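Local coordinates for coenzyme Q-binding protein COQ10 START domain-containing protein (Deinococcus radiodurans R1, PDB 3GGN), which is of unknown function but probably binds a lipid, coenzyme Q or another hydrophobic ligand within its helix-grip fold, at residues Arg24-Ser38 and Val41-Ala53. Residues are numbered along the deposited sequence; the frame is centred on the assembly and turned at random.
Sequences RDLPGLPLLMTHLRS and VLDDKRSRWTVEA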
ATOM      1  N   ARG B  24      11.009  10.022  -5.444  1.00 18.39           N
ATOM      2  CA  ARG B  24      11.370  11.435  -5.333  1.00 19.32           C
ATOM      3  C   ARG B  24      10.264  12.286  -4.707  1.00 18.79           C
ATOM      4  O   ARG B  24      10.528  13.385  -4.208  1.00 20.68           O
ATOM      5  CB  ARG B  24      11.754  12.004  -6.714  1.00 19.97           C
ATOM      6  CG  ARG B  24      12.302  13.434  -6.668  1.00 18.62           C
ATOM      7  CD  ARG B  24      13.601  13.501  -5.858  1.00 23.72           C
ATOM      8  NE  ARG B  24      14.153  14.855  -5.718  1.00 20.87           N
ATOM      9  CZ  ARG B  24      13.658  15.806  -4.929  1.00 22.10           C
ATOM     10  NH1 ARG B  24      12.578  15.579  -4.189  1.00 21.70           N
ATOM     11  NH2 ARG B  24      14.265  16.986  -4.851  1.00 18.23           N
ATOM     12  N   ASP B  25       9.030  11.789  -4.750  1.00 18.17           N
ATOM     13  CA  ASP B  25       7.883  12.485  -4.164  1.00 19.75           C
ATOM     14  C   ASP B  25       7.967  12.203  -2.664  1.00 21.40           C
ATOM     15  O   ASP B  25       7.341  11.278  -2.150  1.00 21.59           O
ATOM     16  CB  ASP B  25       6.583  11.933  -4.774  1.00 23.94           C
ATOM     17  CG  ASP B  25       5.343  12.316  -3.980  1.00 24.59           C
ATOM     18  OD1 ASP B  25       5.334  13.401  -3.361  1.00 27.04           O
ATOM     19  OD2 ASP B  25       4.370  11.534  -3.984  1.00 27.14           O
ATOM     20  N   LEU B  26       8.755  13.015  -1.966  1.00 19.94           N
ATOM     21  CA  LEU B  26       8.988  12.812  -0.544  1.00 20.62           C
ATOM     22  C   LEU B  26       7.754  12.620   0.336  1.00 20.58           C
ATOM     23  O   LEU B  26       7.697  11.676   1.119  1.00 20.45           O
ATOM     24  CB  LEU B  26       9.870  13.943   0.010  1.00 21.04           C
ATOM     25  CG  LEU B  26      11.196  14.176  -0.733  1.00 20.42           C
ATOM     26  CD1 LEU B  26      12.036  15.207   0.005  1.00 20.47           C
ATOM     27  CD2 LEU B  26      11.969  12.866  -0.843  1.00 19.93           C
ATOM     28  N   PRO B  27       6.743  13.499   0.215  1.00 20.87           N
ATOM     29  CA  PRO B  27       5.554  13.331   1.058  1.00 20.21           C
ATOM     30  C   PRO B  27       4.865  11.974   0.890  1.00 19.73           C
ATOM     31  O   PRO B  27       4.136  11.529   1.777  1.00 19.86           O
ATOM     32  CB  PRO B  27       4.665  14.502   0.638  1.00 20.85           C
ATOM     33  CG  PRO B  27       5.671  15.552   0.226  1.00 20.70           C
ATOM     34  CD  PRO B  27       6.646  14.733  -0.587  1.00 19.27           C
ATOM     35  N   GLY B  28       5.095  11.315  -0.243  1.00 18.75           N
ATOM     36  CA  GLY B  28       4.479  10.017  -0.469  1.00 17.75           C
ATOM     37  C   GLY B  28       5.339   8.866   0.034  1.00 17.19           C
ATOM     38  O   GLY B  28       4.948   7.697  -0.046  1.00 14.99           O
ATOM     39  N   LEU B  29       6.516   9.189   0.560  1.00 15.63           N
ATOM     40  CA  LEU B  29       7.421   8.153   1.051  1.00 15.82           C
ATOM     41  C   LEU B  29       6.794   7.236   2.093  1.00 16.09           C
ATOM     42  O   LEU B  29       7.075   6.041   2.107  1.00 15.24           O
ATOM     43  CB  LEU B  29       8.698   8.772   1.624  1.00 14.95           C
ATOM     44  CG  LEU B  29       9.742   9.234   0.599  1.00 19.34           C
ATOM     45  CD1 LEU B  29      10.883   9.985   1.299  1.00 17.11           C
ATOM     46  CD2 LEU B  29      10.269   8.018  -0.135  1.00 18.07           C
ATOM     47  N   PRO B  30       5.950   7.781   2.983  1.00 18.90           N
ATOM     48  CA  PRO B  30       5.312   6.948   4.014  1.00 21.68           C
ATOM     49  C   PRO B  30       4.512   5.770   3.451  1.00 22.79           C
ATOM     50  O   PRO B  30       4.207   4.819   4.171  1.00 23.48           O
ATOM     51  CB  PRO B  30       4.428   7.944   4.756  1.00 20.59           C
ATOM     52  CG  PRO B  30       5.233   9.204   4.684  1.00 20.28           C
ATOM     53  CD  PRO B  30       5.667   9.208   3.225  1.00 19.13           C
ATOM     54  N   LEU B  31       4.156   5.845   2.171  1.00 25.79           N
ATOM     55  CA  LEU B  31       3.411   4.767   1.524  1.00 27.92           C
ATOM     56  C   LEU B  31       4.420   3.694   1.116  1.00 29.71           C
ATOM     57  O   LEU B  31       4.123   2.496   1.141  1.00 29.87           O
ATOM     58  CB  LEU B  31       2.669   5.297   0.289  1.00 29.76           C
ATOM     59  CG  LEU B  31       1.528   6.293   0.555  1.00 30.55           C
ATOM     60  CD1 LEU B  31       1.160   7.037  -0.723  1.00 31.32           C
ATOM     61  CD2 LEU B  31       0.320   5.552   1.116  1.00 32.92           C
ATOM     62  N   LEU B  32       5.624   4.138   0.759  1.00 29.17           N
ATOM     63  CA  LEU B  32       6.703   3.240   0.351  1.00 29.30           C
ATOM     64  C   LEU B  32       7.412   2.643   1.569  1.00 28.96           C
ATOM     65  O   LEU B  32       7.641   1.435   1.629  1.00 30.76           O
ATOM     66  CB  LEU B  32       7.727   3.990  -0.512  1.00 28.20           C
ATOM     67  CG  LEU B  32       7.236   4.579  -1.840  1.00 29.99           C
ATOM     68  CD1 LEU B  32       8.366   5.349  -2.519  1.00 28.86           C
ATOM     69  CD2 LEU B  32       6.738   3.458  -2.733  1.00 28.58           C
ATOM     70  N   MET B  33       7.770   3.497   2.525  1.00 27.92           N
ATOM     71  CA  MET B  33       8.444   3.060   3.750  1.00 25.95           C
ATOM     72  C   MET B  33       7.429   3.222   4.882  1.00 24.77           C
ATOM     73  O   MET B  33       7.242   4.312   5.418  1.00 23.10           O
ATOM     74  CB  MET B  33       9.678   3.929   4.015  1.00 26.73           C
ATOM     75  CG  MET B  33      10.564   4.117   2.803  1.00 30.98           C
ATOM     76  SD  MET B  33      12.197   4.784   3.180  1.00 34.07           S
ATOM     77  CE  MET B  33      13.174   3.437   2.632  1.00 33.95           C
ATOM     78  N   THR B  34       6.787   2.122   5.252  1.00 23.54           N
ATOM     79  CA  THR B  34       5.746   2.156   6.272  1.00 22.92           C
ATOM     80  C   THR B  34       6.144   2.524   7.698  1.00 22.93           C
ATOM     81  O   THR B  34       5.278   2.852   8.506  1.00 25.86           O
ATOM     82  CB  THR B  34       4.963   0.829   6.278  1.00 21.70           C
ATOM     83  OG1 THR B  34       5.852  -0.262   6.540  1.00 23.17           O
ATOM     84  CG2 THR B  34       4.302   0.619   4.930  1.00 20.17           C
ATOM     85  N   HIS B  35       7.433   2.489   8.020  1.00 24.10           N
ATOM     86  CA  HIS B  35       7.850   2.856   9.375  1.00 25.14           C
ATOM     87  C   HIS B  35       7.765   4.371   9.584  1.00 26.03           C
ATOM     88  O   HIS B  35       7.791   4.855  10.716  1.00 24.59           O
ATOM     89  CB  HIS B  35       9.276   2.372   9.665  1.00 25.11           C
ATOM     90  CG  HIS B  35      10.290   2.812   8.657  1.00 29.04           C
ATOM     91  ND1 HIS B  35      10.254   2.409   7.338  1.00 29.97           N
ATOM     92  CD2 HIS B  35      11.385   3.601   8.779  1.00 29.58           C
ATOM     93  CE1 HIS B  35      11.286   2.926   6.693  1.00 31.54           C
ATOM     94  NE2 HIS B  35      11.987   3.653   7.544  1.00 30.98           N
ATOM     95  N   LEU B  36       7.649   5.113   8.487  1.00 23.41           N
ATOM     96  CA  LEU B  36       7.564   6.567   8.549  1.00 22.67           C
ATOM     97  C   LEU B  36       6.121   7.024   8.668  1.00 23.38           C
ATOM     98  O   LEU B  36       5.224   6.432   8.069  1.00 23.91           O
ATOM     99  CB  LEU B  36       8.180   7.183   7.291  1.00 21.55           C
ATOM    100  CG  LEU B  36       9.666   6.928   7.035  1.00 22.65           C
ATOM    101  CD1 LEU B  36      10.070   7.615   5.733  1.00 24.36           C
ATOM    102  CD2 LEU B  36      10.502   7.452   8.201  1.00 21.66           C
ATOM    103  N   ARG B  37       5.898   8.080   9.443  1.00 23.76           N
ATOM    104  CA  ARG B  37       4.559   8.622   9.623  1.00 24.68           C
ATOM    105  C   ARG B  37       4.333   9.742   8.614  1.00 23.85           C
ATOM    106  O   ARG B  37       3.303   9.783   7.939  1.00 24.10           O
ATOM    107  CB  ARG B  37       4.377   9.172  11.041  1.00 26.63           C
ATOM    108  CG  ARG B  37       3.007   9.792  11.283  1.00 32.07           C
ATOM    109  CD  ARG B  37       2.973  10.589  12.579  1.00 37.36           C
ATOM    110  NE  ARG B  37       1.686  11.249  12.786  1.00 39.87           N
ATOM    111  CZ  ARG B  37       0.562  10.617  13.114  1.00 42.72           C
ATOM    112  NH1 ARG B  37       0.560   9.299  13.277  1.00 44.46           N
ATOM    113  NH2 ARG B  37      -0.564  11.302  13.272  1.00 43.28           N
ATOM    114  N   SER B  38       5.304  10.646   8.508  1.00 21.94           N
ATOM    115  CA  SER B  38       5.189  11.757   7.574  1.00 22.32           C
ATOM    116  C   SER B  38       6.534  12.343   7.139  1.00 21.27           C
ATOM    117  O   SER B  38       7.534  12.262   7.860  1.00 20.46           O
ATOM    118  CB  SER B  38       4.341  12.869   8.196  1.00 23.34           C
ATOM    119  OG  SER B  38       5.011  13.462   9.301  1.00 22.86           O
ATOM    120  N   VAL B  41       8.249  18.667   3.033  1.00 23.81           N
ATOM    121  CA  VAL B  41       9.293  19.428   2.349  1.00 25.93           C
ATOM    122  C   VAL B  41       9.412  20.809   2.993  1.00 27.69           C
ATOM    123  O   VAL B  41       8.402  21.442   3.290  1.00 28.98           O
ATOM    124  CB  VAL B  41       8.968  19.598   0.839  1.00 25.36           C
ATOM    125  CG1 VAL B  41      10.043  20.435   0.157  1.00 23.92           C
ATOM    126  CG2 VAL B  41       8.867  18.229   0.172  1.00 24.68           C
ATOM    127  N   LEU B  42      10.642  21.261   3.228  1.00 28.88           N
ATOM    128  CA  LEU B  42      10.883  22.574   3.825  1.00 30.35           C
ATOM    129  C   LEU B  42      11.501  23.509   2.780  1.00 31.88           C
ATOM    130  O   LEU B  42      11.443  24.732   2.909  1.00 33.67           O
ATOM    131  CB  LEU B  42      11.806  22.449   5.046  1.00 31.29           C
ATOM    132  CG  LEU B  42      11.266  21.575   6.190  1.00 32.23           C
ATOM    133  CD1 LEU B  42      12.225  21.587   7.369  1.00 32.82           C
ATOM    134  CD2 LEU B  42       9.905  22.094   6.622  1.00 32.01           C
ATOM    135  N   ASP B  43      12.101  22.908   1.756  1.00 30.81           N
ATOM    136  CA  ASP B  43      12.712  23.619   0.632  1.00 30.62           C
ATOM    137  C   ASP B  43      13.363  22.577  -0.267  1.00 31.46           C
ATOM    138  O   ASP B  43      13.322  21.384   0.038  1.00 29.10           O
ATOM    139  CB  ASP B  43      13.754  24.648   1.092  1.00 32.04           C
ATOM    140  CG  ASP B  43      14.914  24.025   1.837  1.00 33.12           C
ATOM    141  OD1 ASP B  43      15.552  23.083   1.314  1.00 31.20           O
ATOM    142  OD2 ASP B  43      15.198  24.497   2.956  1.00 37.05           O
ATOM    143  N   ASP B  44      13.958  23.028  -1.368  1.00 30.65           N
ATOM    144  CA  ASP B  44      14.587  22.129  -2.329  1.00 31.54           C
ATOM    145  C   ASP B  44      15.423  20.996  -1.737  1.00 30.58           C
ATOM    146  O   ASP B  44      15.378  19.867  -2.226  1.00 30.38           O
ATOM    147  CB  ASP B  44      15.455  22.920  -3.319  1.00 32.67           C
ATOM    148  CG  ASP B  44      14.640  23.872  -4.189  1.00 36.04           C
ATOM    149  OD1 ASP B  44      13.437  23.605  -4.390  1.00 36.87           O
ATOM    150  OD2 ASP B  44      15.201  24.877  -4.683  1.00 38.51           O
ATOM    151  N   LYS B  45      16.178  21.283  -0.684  1.00 28.75           N
ATOM    152  CA  LYS B  45      17.034  20.261  -0.104  1.00 29.46           C
ATOM    153  C   LYS B  45      16.636  19.741   1.276  1.00 26.89           C
ATOM    154  O   LYS B  45      17.051  18.653   1.664  1.00 25.96           O
ATOM    155  CB  LYS B  45      18.475  20.783  -0.066  1.00 31.74           C
ATOM    156  CG  LYS B  45      19.485  19.819   0.527  1.00 38.18           C
ATOM    157  CD  LYS B  45      20.909  20.185   0.128  1.00 38.61           C
ATOM    158  CE  LYS B  45      21.128  20.002  -1.376  1.00 41.01           C
ATOM    159  NZ  LYS B  45      20.932  18.589  -1.823  1.00 39.93           N
ATOM    160  N   ARG B  46      15.831  20.499   2.010  1.00 24.99           N
ATOM    161  CA  ARG B  46      15.444  20.084   3.355  1.00 24.61           C
ATOM    162  C   ARG B  46      14.012  19.603   3.514  1.00 23.51           C
ATOM    163  O   ARG B  46      13.106  20.020   2.790  1.00 22.81           O
ATOM    164  CB  ARG B  46      15.685  21.220   4.349  1.00 26.57           C
ATOM    165  CG  ARG B  46      17.135  21.654   4.487  1.00 28.54           C
ATOM    166  CD  ARG B  46      17.224  22.802   5.478  1.00 31.49           C
ATOM    167  NE  ARG B  46      16.372  23.916   5.065  1.00 31.55           N
ATOM    168  CZ  ARG B  46      15.532  24.559   5.870  1.00 32.21           C
ATOM    169  NH1 ARG B  46      15.424  24.206   7.143  1.00 32.62           N
ATOM    170  NH2 ARG B  46      14.789  25.552   5.394  1.00 32.30           N
ATOM    171  N   SER B  47      13.823  18.738   4.504  1.00 20.54           N
ATOM    172  CA  SER B  47      12.522  18.169   4.809  1.00 19.84           C
ATOM    173  C   SER B  47      12.454  17.766   6.281  1.00 19.07           C
ATOM    174  O   SER B  47      13.477  17.568   6.922  1.00 17.97           O
ATOM    175  CB  SER B  47      12.261  16.955   3.905  1.00 21.24           C
ATOM    176  OG  SER B  47      13.393  16.097   3.845  1.00 21.68           O
ATOM    177  N   ARG B  48      11.238  17.666   6.809  1.00 18.63           N
ATOM    178  CA  ARG B  48      11.008  17.279   8.194  1.00 19.80           C
ATOM    179  C   ARG B  48      10.413  15.882   8.203  1.00 19.30           C
ATOM    180  O   ARG B  48       9.385  15.640   7.575  1.00 18.94           O
ATOM    181  CB  ARG B  48      10.027  18.245   8.858  1.00 23.01           C
ATOM    182  CG  ARG B  48       9.714  17.916  10.302  1.00 27.02           C
ATOM    183  CD  ARG B  48       9.886  19.160  11.158  1.00 31.20           C
ATOM    184  NE  ARG B  48      11.232  19.704  10.986  1.00 35.19           N
ATOM    185  CZ  ARG B  48      11.618  20.907  11.400  1.00 36.49           C
ATOM    186  NH1 ARG B  48      10.757  21.705  12.015  1.00 37.61           N
ATOM    187  NH2 ARG B  48      12.867  21.310  11.192  1.00 35.83           N
ATOM    188  N   TRP B  49      11.059  14.970   8.917  1.00 18.30           N
ATOM    189  CA  TRP B  49      10.598  13.592   9.001  1.00 20.97           C
ATOM    190  C   TRP B  49       9.976  13.310  10.373  1.00 23.07           C
ATOM    191  O   TRP B  49      10.346  13.927  11.369  1.00 23.18           O
ATOM    192  CB  TRP B  49      11.775  12.648   8.749  1.00 19.55           C
ATOM    193  CG  TRP B  49      12.348  12.742   7.357  1.00 19.84           C
ATOM    194  CD1 TRP B  49      12.709  13.878   6.692  1.00 18.32           C
ATOM    195  CD2 TRP B  49      12.621  11.653   6.466  1.00 16.97           C
ATOM    196  NE1 TRP B  49      13.186  13.565   5.437  1.00 18.17           N
ATOM    197  CE2 TRP B  49      13.142  12.206   5.274  1.00 20.24           C
ATOM    198  CE3 TRP B  49      12.478  10.264   6.559  1.00 19.09           C
ATOM    199  CZ2 TRP B  49      13.517  11.416   4.181  1.00 18.91           C
ATOM    200  CZ3 TRP B  49      12.852   9.477   5.470  1.00 15.98           C
ATOM    201  CH2 TRP B  49      13.365  10.059   4.297  1.00 18.40           C
ATOM    202  N   THR B  50       9.035  12.368  10.413  1.00 23.53           N
ATOM    203  CA  THR B  50       8.343  12.004  11.644  1.00 23.84           C
ATOM    204  C   THR B  50       7.975  10.521  11.668  1.00 25.39           C
ATOM    205  O   THR B  50       7.554   9.965  10.655  1.00 23.12           O
ATOM    206  CB  THR B  50       7.044  12.817  11.795  1.00 25.82           C
ATOM    207  OG1 THR B  50       7.330  14.212  11.632  1.00 24.84           O
ATOM    208  CG2 THR B  50       6.419  12.591  13.170  1.00 27.47           C
ATOM    209  N   VAL B  51       8.139   9.895  12.832  1.00 26.31           N
ATOM    210  CA  VAL B  51       7.807   8.485  13.031  1.00 30.14           C
ATOM    211  C   VAL B  51       7.002   8.316  14.323  1.00 32.08           C
ATOM    212  O   VAL B  51       7.064   9.156  15.210  1.00 31.56           O
ATOM    213  CB  VAL B  51       9.066   7.604  13.145  1.00 30.41           C
ATOM    214  CG1 VAL B  51       9.785   7.536  11.808  1.00 29.87           C
ATOM    215  CG2 VAL B  51       9.983   8.156  14.232  1.00 31.95           C
ATOM    216  N   GLU B  52       6.258   7.218  14.419  1.00 36.68           N
ATOM    217  CA  GLU B  52       5.442   6.929  15.597  1.00 40.77           C
ATOM    218  C   GLU B  52       6.254   6.401  16.776  1.00 41.40           C
ATOM    219  O   GLU B  52       6.779   5.289  16.736  1.00 43.14           O
ATOM    220  CB  GLU B  52       4.351   5.922  15.234  1.00 42.04           C
ATOM    221  CG  GLU B  52       3.173   6.544  14.515  1.00 45.91           C
ATOM    222  CD  GLU B  52       2.391   7.483  15.409  1.00 47.24           C
ATOM    223  OE1 GLU B  52       1.779   6.999  16.385  1.00 48.72           O
ATOM    224  OE2 GLU B  52       2.393   8.704  15.146  1.00 49.83           O
ATOM    225  N   ALA B  53       6.347   7.203  17.831  1.00 43.00           N
ATOM    226  CA  ALA B  53       7.095   6.817  19.022  1.00 43.38           C
ATOM    227  C   ALA B  53       6.196   6.084  20.014  1.00 43.71           C
ATOM    228  O   ALA B  53       4.991   6.330  20.075  1.00 43.28           O
ATOM    229  CB  ALA B  53       7.702   8.050  19.679  1.00 42.79           C
TER
HETATM  230  O   HOH W   1       5.756   5.529  12.247  1.00 30.49           O
HETATM  231  O   HOH W   2       7.180  15.262   9.237  1.00 22.87           O
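T50 O takes two backbone N-H groups from one neighbouring strand, R37 N at 2.8 Å and S38 N at 3.2 Å. Two consecutive residues facing one, with T50 N returning a bond to S38 O at 3.0 Å, define a classic beta bulge. It lies in the hairpin of strands 36-41 and 46-52, at an edge of the antiparallel sheet of this Bet v 1-like domain. Past the bulge the next link is made through solvent: water 1 donates to H35 O and accepts from E52 N. Water 2 links S38 OG, T50 OG1 and R48 O, tying the two hydroxyl side chains to the strand backbone. R37 runs extended from CG to NE, with CG anti to the backbone N (chi1 178°), alongside T50 CG2; R37 NH1 then forms a salt bridge with E52 OE2 at 2.7 Å, guanidinium and carboxylate planes 42° apart. L146 of the second subunit also packs on R37.

W49 packs against L29 of the short helix 29-32 and L36 of the adjoining strand. L36 CD1 meets W49 CZ3 at 3.4 Å and L29 CD1 meets W49 CH2 at 3.9 Å, both approaching the ring obliquely, while W77 stacks on it. Replacing W49 by alanine is likely to open a gap beside both leucines and leave S47 OG without its indole donor. L36 also spreads its other methyl, CD2, to V51 CG1 at 3.7 Å. Rotation of the indole is restrained by the hydrogen bond from W49 NE1 to S47 OG, 3.0 Å long, with the oxygen only 11° out of the ring plane.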